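Local coordinates for G protein coupled receptor (Arabidopsis thaliana, PDB 3T33), which binds zinc as a LanC-like alpha-toroid protein and may play a role in abscisic acid signalling, at residues A[168-173]-A[285-290]; A[176-181]-A[240-245]. One frame throughout, in Å; residues are numbered along the deposited sequence.

Contact 1 of 2, residues A[168-173]-A[285-290]; sequences YELLYG and VHWCHG. With ZN (zinc ion), chain B.
The loop that gives the zinc site its ligand C288 also carries W287, which reaches across to L170 and L171 in the loop before helix 174-188. Only the six-membered end of the indole is used: CZ2 lies 4.0 Å from L170 CD1 and CH2 3.9 Å from L171 CD1, both methyl groups standing at the ring edge, near its plane. With CG anti to the backbone N (chi1 174°), W287 stretches the indole over to the leucines; a broad, flat side chain suits a place where F410 stacks on it and Y413 meets it edge-to-face. The protein's zinc ligands lie in loops just before helices 291-305 and 336-350, as in other LanC-like proteins. Here C288, next to W287, binds zinc through SG at 2.2 Å, and C333 and H334 complete the protein ligands. Sulfur is a soft donor well matched to zinc. Loop 168-173 is held in shape by E169, whose OE1 accepts Y172 N at 2.8 Å through its syn lone pair and, more weakly, G173 N. The other carboxylate oxygen, OE2, is hydrogen-bonded to H234 ND1.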
ATOM      1  N   TYR A 168     -18.684  -0.237  -0.401  1.00 36.91           N
ATOM      2  CA  TYR A 168     -17.973   0.221  -1.619  1.00 36.17           C
ATOM      3  C   TYR A 168     -16.453   0.385  -1.478  1.00 34.63           C
ATOM      4  O   TYR A 168     -15.762   0.573  -2.472  1.00 34.75           O
ATOM      5  CB  TYR A 168     -18.601   1.528  -2.173  1.00 36.72           C
ATOM      6  CG  TYR A 168     -20.033   1.253  -2.533  1.00 38.99           C
ATOM      7  CD1 TYR A 168     -20.356   0.823  -3.808  1.00 39.20           C
ATOM      8  CD2 TYR A 168     -21.042   1.297  -1.567  1.00 39.11           C
ATOM      9  CE1 TYR A 168     -21.625   0.504  -4.148  1.00 39.11           C
ATOM     10  CE2 TYR A 168     -22.356   0.918  -1.905  1.00 42.13           C
ATOM     11  CZ  TYR A 168     -22.626   0.531  -3.203  1.00 39.90           C
ATOM     12  OH  TYR A 168     -23.894   0.181  -3.618  1.00 41.24           O
ATOM     13  N   GLU A 169     -15.968   0.324  -0.255  1.00 32.12           N
ATOM     14  CA  GLU A 169     -14.651   0.717   0.037  1.00 32.78           C
ATOM     15  C   GLU A 169     -13.616  -0.421  -0.243  1.00 32.25           C
ATOM     16  O   GLU A 169     -13.948  -1.450  -0.864  1.00 31.53           O
ATOM     17  CB  GLU A 169     -14.580   1.312   1.461  1.00 32.36           C
ATOM     18  CG  GLU A 169     -15.233   0.511   2.541  1.00 33.34           C
ATOM     19  CD  GLU A 169     -14.583  -0.871   2.723  1.00 37.78           C
ATOM     20  OE1 GLU A 169     -14.898  -1.762   1.921  1.00 37.47           O
ATOM     21  OE2 GLU A 169     -13.776  -1.054   3.656  1.00 33.88           O
ATOM     22  N   LEU A 170     -12.372  -0.231   0.190  1.00 31.81           N
ATOM     23  CA  LEU A 170     -11.270  -1.077  -0.343  1.00 31.32           C
ATOM     24  C   LEU A 170     -11.115  -2.294   0.477  1.00 29.74           C
ATOM     25  O   LEU A 170     -10.805  -3.314  -0.051  1.00 30.80           O
ATOM     26  CB  LEU A 170      -9.900  -0.352  -0.354  1.00 30.73           C
ATOM     27  CG  LEU A 170      -8.867  -0.396  -1.502  1.00 30.49           C
ATOM     28  CD1 LEU A 170      -7.421  -0.420  -0.930  1.00 25.96           C
ATOM     29  CD2 LEU A 170      -9.059  -1.431  -2.502  1.00 26.52           C
ATOM     30  N   LEU A 171     -11.242  -2.189   1.781  1.00 30.33           N
ATOM     31  CA  LEU A 171     -10.998  -3.363   2.616  1.00 31.67           C
ATOM     32  C   LEU A 171     -12.093  -4.439   2.550  1.00 32.81           C
ATOM     33  O   LEU A 171     -11.779  -5.648   2.545  1.00 33.63           O
ATOM     34  CB  LEU A 171     -10.655  -2.944   4.035  1.00 32.03           C
ATOM     35  CG  LEU A 171      -9.152  -2.875   4.323  1.00 33.38           C
ATOM     36  CD1 LEU A 171      -8.400  -2.080   3.330  1.00 35.61           C
ATOM     37  CD2 LEU A 171      -8.810  -2.416   5.707  1.00 37.64           C
ATOM     38  N   TYR A 172     -13.356  -4.024   2.384  1.00 32.96           N
ATOM     39  CA  TYR A 172     -14.525  -4.991   2.439  1.00 33.39           C
ATOM     40  C   TYR A 172     -15.495  -4.915   1.258  1.00 33.20           C
ATOM     41  O   TYR A 172     -16.206  -5.863   0.978  1.00 34.10           O
ATOM     42  CB  TYR A 172     -15.253  -4.942   3.800  1.00 31.96           C
ATOM     43  CG  TYR A 172     -14.328  -5.290   4.981  1.00 32.86           C
ATOM     44  CD1 TYR A 172     -13.763  -6.579   5.125  1.00 33.18           C
ATOM     45  CD2 TYR A 172     -13.995  -4.339   5.932  1.00 36.02           C
ATOM     46  CE1 TYR A 172     -12.924  -6.883   6.180  1.00 32.89           C
ATOM     47  CE2 TYR A 172     -13.141  -4.645   6.998  1.00 32.61           C
ATOM     48  CZ  TYR A 172     -12.616  -5.898   7.105  1.00 32.79           C
ATOM     49  OH  TYR A 172     -11.773  -6.170   8.154  1.00 34.75           O
ATOM     50  N   GLY A 173     -15.390  -3.851   0.485  1.00 33.31           N
ATOM     51  CA  GLY A 173     -16.307  -3.552  -0.565  1.00 33.33           C
ATOM     52  C   GLY A 173     -15.852  -3.785  -1.966  1.00 34.01           C
ATOM     53  O   GLY A 173     -14.859  -4.451  -2.251  1.00 34.76           O
ATOM     54  N   VAL A 285      -2.303  10.345  10.556  1.00 39.57           N
ATOM     55  CA  VAL A 285      -1.455  10.515   9.340  1.00 36.60           C
ATOM     56  C   VAL A 285      -1.037   9.111   8.902  1.00 36.27           C
ATOM     57  O   VAL A 285       0.082   8.677   9.164  1.00 36.48           O
ATOM     58  CB  VAL A 285      -0.231  11.421   9.636  1.00 36.70           C
ATOM     59  CG1 VAL A 285       0.631  11.649   8.368  1.00 32.05           C
ATOM     60  CG2 VAL A 285      -0.684  12.760  10.236  1.00 33.20           C
ATOM     61  N   HIS A 286      -1.975   8.368   8.320  1.00 35.12           N
ATOM     62  CA  HIS A 286      -1.788   6.915   8.072  1.00 34.61           C
ATOM     63  C   HIS A 286      -2.118   6.707   6.626  1.00 32.62           C
ATOM     64  O   HIS A 286      -2.787   7.551   6.020  1.00 31.07           O
ATOM     65  CB  HIS A 286      -2.846   6.052   8.789  1.00 35.08           C
ATOM     66  CG  HIS A 286      -2.861   6.143  10.289  1.00 36.67           C
ATOM     67  ND1 HIS A 286      -1.840   6.713  11.031  1.00 39.08           N
ATOM     68  CD2 HIS A 286      -3.748   5.641  11.190  1.00 33.87           C
ATOM     69  CE1 HIS A 286      -2.124   6.596  12.328  1.00 37.68           C
ATOM     70  NE2 HIS A 286      -3.250   5.912  12.448  1.00 39.29           N
ATOM     71  N   TRP A 287      -1.656   5.582   6.078  1.00 31.49           N
ATOM     72  CA  TRP A 287      -2.210   5.075   4.845  1.00 29.60           C
ATOM     73  C   TRP A 287      -3.722   4.953   5.077  1.00 30.18           C
ATOM     74  O   TRP A 287      -4.490   5.348   4.243  1.00 30.08           O
ATOM     75  CB  TRP A 287      -1.704   3.662   4.561  1.00 28.76           C
ATOM     76  CG  TRP A 287      -2.377   3.102   3.383  1.00 26.76           C
ATOM     77  CD1 TRP A 287      -2.244   3.529   2.105  1.00 26.76           C
ATOM     78  CD2 TRP A 287      -3.348   2.050   3.356  1.00 27.59           C
ATOM     79  NE1 TRP A 287      -3.037   2.784   1.271  1.00 26.14           N
ATOM     80  CE2 TRP A 287      -3.743   1.882   2.017  1.00 27.84           C
ATOM     81  CE3 TRP A 287      -3.936   1.248   4.341  1.00 26.89           C
ATOM     82  CZ2 TRP A 287      -4.712   0.929   1.614  1.00 28.33           C
ATOM     83  CZ3 TRP A 287      -4.878   0.287   3.942  1.00 26.69           C
ATOM     84  CH2 TRP A 287      -5.243   0.132   2.591  1.00 28.34           C
ATOM     85  N   CYS A 288      -4.143   4.314   6.167  1.00 31.18           N
ATOM     86  CA  CYS A 288      -5.570   3.972   6.288  1.00 32.70           C
ATOM     87  C   CYS A 288      -6.407   5.237   6.396  1.00 33.22           C
ATOM     88  O   CYS A 288      -7.385   5.366   5.675  1.00 35.49           O
ATOM     89  CB  CYS A 288      -5.866   2.902   7.349  1.00 31.08           C
ATOM     90  SG  CYS A 288      -5.295   3.306   8.940  1.00 35.14           S
ATOM     91  N   HIS A 289      -5.967   6.208   7.184  1.00 34.60           N
ATOM     92  CA  HIS A 289      -6.653   7.511   7.301  1.00 34.92           C
ATOM     93  C   HIS A 289      -5.629   8.641   7.291  1.00 34.27           C
ATOM     94  O   HIS A 289      -4.623   8.590   8.006  1.00 34.61           O
ATOM     95  CB  HIS A 289      -7.415   7.607   8.639  1.00 35.01           C
ATOM     96  CG  HIS A 289      -8.360   6.460   8.896  1.00 36.39           C
ATOM     97  ND1 HIS A 289      -9.559   6.311   8.219  1.00 34.21           N
ATOM     98  CD2 HIS A 289      -8.284   5.422   9.772  1.00 36.23           C
ATOM     99  CE1 HIS A 289     -10.161   5.217   8.658  1.00 38.39           C
ATOM    100  NE2 HIS A 289      -9.412   4.658   9.600  1.00 34.80           N
ATOM    101  N   GLY A 290      -5.882   9.679   6.520  1.00 33.08           N
ATOM    102  CA  GLY A 290      -4.990  10.838   6.581  1.00 33.54           C
ATOM    103  C   GLY A 290      -4.193  11.040   5.301  1.00 32.91           C
ATOM    104  O   GLY A 290      -4.431  10.395   4.281  1.00 34.07           O
TER
HETATM  105 ZN    ZN B 411      -4.574   1.266   9.398  1.00 39.20          ZN

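Contact 2 of 2, residues A[176-181]-A[240-245]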
ATOM      1  N   GLY A 176     -12.419  -2.901  -3.460  1.00 30.41           N
ATOM      2  CA  GLY A 176     -11.575  -4.024  -3.077  1.00 29.97           C
ATOM      3  C   GLY A 176     -11.598  -5.265  -3.955  1.00 29.95           C
ATOM      4  O   GLY A 176     -10.543  -5.861  -4.241  1.00 29.56           O
ATOM      5  N   TYR A 177     -12.788  -5.688  -4.377  1.00 30.41           N
ATOM      6  CA  TYR A 177     -12.869  -6.827  -5.255  1.00 28.48           C
ATOM      7  C   TYR A 177     -12.348  -6.374  -6.632  1.00 29.73           C
ATOM      8  O   TYR A 177     -11.663  -7.098  -7.357  1.00 31.00           O
ATOM      9  CB  TYR A 177     -14.330  -7.268  -5.327  1.00 28.57           C
ATOM     10  CG  TYR A 177     -14.593  -8.112  -6.535  1.00 25.22           C
ATOM     11  CD1 TYR A 177     -14.275  -9.476  -6.534  1.00 25.64           C
ATOM     12  CD2 TYR A 177     -15.136  -7.578  -7.664  1.00 24.73           C
ATOM     13  CE1 TYR A 177     -14.492 -10.275  -7.656  1.00 27.42           C
ATOM     14  CE2 TYR A 177     -15.374  -8.410  -8.846  1.00 24.91           C
ATOM     15  CZ  TYR A 177     -15.048  -9.740  -8.808  1.00 24.82           C
ATOM     16  OH  TYR A 177     -15.195 -10.559  -9.924  1.00 24.12           O
ATOM     17  N   LEU A 178     -12.740  -5.175  -7.027  1.00 29.21           N
ATOM     18  CA  LEU A 178     -12.406  -4.651  -8.353  1.00 29.50           C
ATOM     19  C   LEU A 178     -10.875  -4.459  -8.464  1.00 29.30           C
ATOM     20  O   LEU A 178     -10.277  -4.780  -9.499  1.00 28.16           O
ATOM     21  CB  LEU A 178     -13.081  -3.291  -8.530  1.00 28.98           C
ATOM     22  CG  LEU A 178     -12.707  -2.468  -9.770  1.00 29.23           C
ATOM     23  CD1 LEU A 178     -12.982  -3.309 -11.058  1.00 28.74           C
ATOM     24  CD2 LEU A 178     -13.473  -1.152  -9.774  1.00 26.96           C
ATOM     25  N   TRP A 179     -10.267  -3.938  -7.388  1.00 28.83           N
ATOM     26  CA  TRP A 179      -8.799  -3.911  -7.289  1.00 29.47           C
ATOM     27  C   TRP A 179      -8.116  -5.290  -7.642  1.00 28.22           C
ATOM     28  O   TRP A 179      -7.210  -5.315  -8.473  1.00 27.34           O
ATOM     29  CB  TRP A 179      -8.339  -3.347  -5.922  1.00 29.00           C
ATOM     30  CG  TRP A 179      -6.863  -2.841  -5.928  1.00 33.38           C
ATOM     31  CD1 TRP A 179      -6.431  -1.526  -5.963  1.00 30.84           C
ATOM     32  CD2 TRP A 179      -5.660  -3.655  -5.930  1.00 29.05           C
ATOM     33  NE1 TRP A 179      -5.060  -1.475  -5.952  1.00 29.43           N
ATOM     34  CE2 TRP A 179      -4.555  -2.761  -5.952  1.00 32.24           C
ATOM     35  CE3 TRP A 179      -5.418  -5.047  -5.893  1.00 27.10           C
ATOM     36  CZ2 TRP A 179      -3.179  -3.222  -5.939  1.00 26.73           C
ATOM     37  CZ3 TRP A 179      -4.061  -5.521  -5.865  1.00 25.72           C
ATOM     38  CH2 TRP A 179      -2.955  -4.577  -5.881  1.00 25.77           C
ATOM     39  N   ALA A 180      -8.631  -6.397  -7.092  1.00 27.65           N
ATOM     40  CA  ALA A 180      -8.114  -7.749  -7.352  1.00 27.51           C
ATOM     41  C   ALA A 180      -8.194  -8.138  -8.800  1.00 28.42           C
ATOM     42  O   ALA A 180      -7.291  -8.839  -9.314  1.00 28.92           O
ATOM     43  CB  ALA A 180      -8.864  -8.804  -6.517  1.00 25.27           C
ATOM     44  N   CYS A 181      -9.325  -7.787  -9.426  1.00 27.91           N
ATOM     45  CA  CYS A 181      -9.523  -8.038 -10.831  1.00 28.18           C
ATOM     46  C   CYS A 181      -8.431  -7.286 -11.600  1.00 27.01           C
ATOM     47  O   CYS A 181      -7.829  -7.855 -12.438  1.00 24.59           O
ATOM     48  CB  CYS A 181     -10.902  -7.525 -11.322  1.00 26.58           C
ATOM     49  SG  CYS A 181     -12.336  -8.311 -10.492  1.00 31.26           S
ATOM     50  N   MET A 240     -11.699   6.205  -5.381  1.00 29.52           N
ATOM     51  CA  MET A 240     -11.252   6.976  -6.558  1.00 30.74           C
ATOM     52  C   MET A 240     -10.013   6.331  -7.182  1.00 30.62           C
ATOM     53  O   MET A 240      -9.930   6.148  -8.413  1.00 30.74           O
ATOM     54  CB  MET A 240     -10.923   8.409  -6.131  1.00 31.29           C
ATOM     55  CG  MET A 240     -12.141   9.125  -5.514  1.00 30.80           C
ATOM     56  SD  MET A 240     -13.633   9.058  -6.539  1.00 36.49           S
ATOM     57  CE  MET A 240     -14.736   8.200  -5.326  1.00 31.97           C
ATOM     58  N   ASN A 241      -9.091   5.936  -6.300  1.00 30.20           N
ATOM     59  CA  ASN A 241      -7.844   5.287  -6.690  1.00 30.97           C
ATOM     60  C   ASN A 241      -8.161   4.125  -7.598  1.00 31.14           C
ATOM     61  O   ASN A 241      -7.736   4.114  -8.763  1.00 31.14           O
ATOM     62  CB  ASN A 241      -7.000   4.846  -5.481  1.00 30.25           C
ATOM     63  CG  ASN A 241      -5.656   4.237  -5.890  1.00 29.73           C
ATOM     64  OD1 ASN A 241      -5.399   3.047  -5.718  1.00 31.67           O
ATOM     65  ND2 ASN A 241      -4.802   5.056  -6.397  1.00 24.94           N
ATOM     66  N   VAL A 242      -8.991   3.202  -7.122  1.00 31.00           N
ATOM     67  CA  VAL A 242      -9.356   2.049  -7.967  1.00 31.08           C
ATOM     68  C   VAL A 242      -9.998   2.497  -9.281  1.00 32.38           C
ATOM     69  O   VAL A 242      -9.751   1.908 -10.342  1.00 31.85           O
ATOM     70  CB  VAL A 242     -10.318   1.028  -7.243  1.00 31.57           C
ATOM     71  CG1 VAL A 242     -10.323  -0.280  -7.996  1.00 31.60           C
ATOM     72  CG2 VAL A 242      -9.817   0.725  -5.828  1.00 34.46           C
ATOM     73  N   LEU A 243     -10.861   3.517  -9.211  1.00 32.68           N
ATOM     74  CA  LEU A 243     -11.563   3.922 -10.397  1.00 32.04           C
ATOM     75  C   LEU A 243     -10.589   4.453 -11.414  1.00 32.39           C
ATOM     76  O   LEU A 243     -10.738   4.179 -12.591  1.00 31.37           O
ATOM     77  CB  LEU A 243     -12.660   4.939 -10.066  1.00 32.17           C
ATOM     78  CG  LEU A 243     -13.860   4.361  -9.285  1.00 30.76           C
ATOM     79  CD1 LEU A 243     -14.744   5.524  -8.952  1.00 29.03           C
ATOM     80  CD2 LEU A 243     -14.648   3.244 -10.082  1.00 27.03           C
ATOM     81  N   MET A 244      -9.533   5.146 -10.972  1.00 33.86           N
ATOM     82  CA  MET A 244      -8.577   5.693 -11.955  1.00 34.85           C
ATOM     83  C   MET A 244      -7.833   4.635 -12.696  1.00 35.25           C
ATOM     84  O   MET A 244      -7.205   4.918 -13.707  1.00 36.22           O
ATOM     85  CB  MET A 244      -7.612   6.693 -11.334  1.00 34.83           C
ATOM     86  CG  MET A 244      -8.394   7.892 -10.789  1.00 36.01           C
ATOM     87  SD  MET A 244      -7.324   9.158 -10.120  1.00 38.38           S
ATOM     88  CE  MET A 244      -7.208   8.635  -8.394  1.00 33.55           C
ATOM     89  N   HIS A 245      -7.905   3.405 -12.202  1.00 36.37           N
ATOM     90  CA  HIS A 245      -7.178   2.327 -12.830  1.00 36.10           C
ATOM     91  C   HIS A 245      -7.956   1.624 -13.920  1.00 37.64           C
ATOM     92  O   HIS A 245      -7.416   0.664 -14.494  1.00 37.55           O
ATOM     93  CB  HIS A 245      -6.654   1.355 -11.807  1.00 34.95           C
ATOM     94  CG  HIS A 245      -5.488   1.874 -11.035  1.00 33.82           C
ATOM     95  ND1 HIS A 245      -4.190   1.833 -11.517  1.00 33.92           N
ATOM     96  CD2 HIS A 245      -5.419   2.484  -9.838  1.00 30.57           C
ATOM     97  CE1 HIS A 245      -3.376   2.388 -10.642  1.00 30.78           C
ATOM     98  NE2 HIS A 245      -4.094   2.796  -9.614  1.00 34.60           N
TER
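At the edge of the W179 indole, near its plane, stands one methyl of V242: CG2 is 4.1 Å from W179 CD1, and the two side chains cross at about a right angle. On the Y177 ring, C181 SG lies 3.4 Å above one face, offset toward the rim. The rings of F126 and F183 also meet the W179 indole, while its NE1 is hydrogen-bonded to the backbone oxygen of Y413, so the C-terminal tail satisfies this buried polar group. The CB of V242 is directed toward helix 174-188, and its two branches divide. CG1, anti to the backbone N (chi1 -164°), enters between neighbouring residues, 3.7 Å from both L178 CG and W179 N; CG2 turns to the indole. L178 slides past V242 in the opposite direction. A short, branched valine suits this close approach, where W179 CA and V242 CA are 6.0 Å apart. The side chains that meet, L178, W179 and V242, make apolar contacts. Helix 195-212, between the two helices in sequence, packs on L178 and L243, consistent with two neighbouring inner helices and an outer one of the alpha/alpha toroid of LanC-like proteins.

In the fold
Both contacts are buried, with centres 12 Å apart, and L170 joins them: its CD1 serves contact 1, while its CD2 lies 4.0 Å from V242 CG2 and also packs on W179 CB and on G176 CA. They share a stretch of chain, since loop 168-173 runs directly into helix 174-188, and the C-terminal tail reaches both. Contact 1 brings two loops together beside the zinc and buries just 94 Å²; contact 2 joins two helices and buries 215 Å². Contact 1 rests on a tryptophan edge against two leucine methyls, contact 2 mainly on valine against leucine, with an indole edge beside it. Zinc holds 285-290 and a carboxylate holds 168-173, whereas in contact 2 helical backbone bonds do that work.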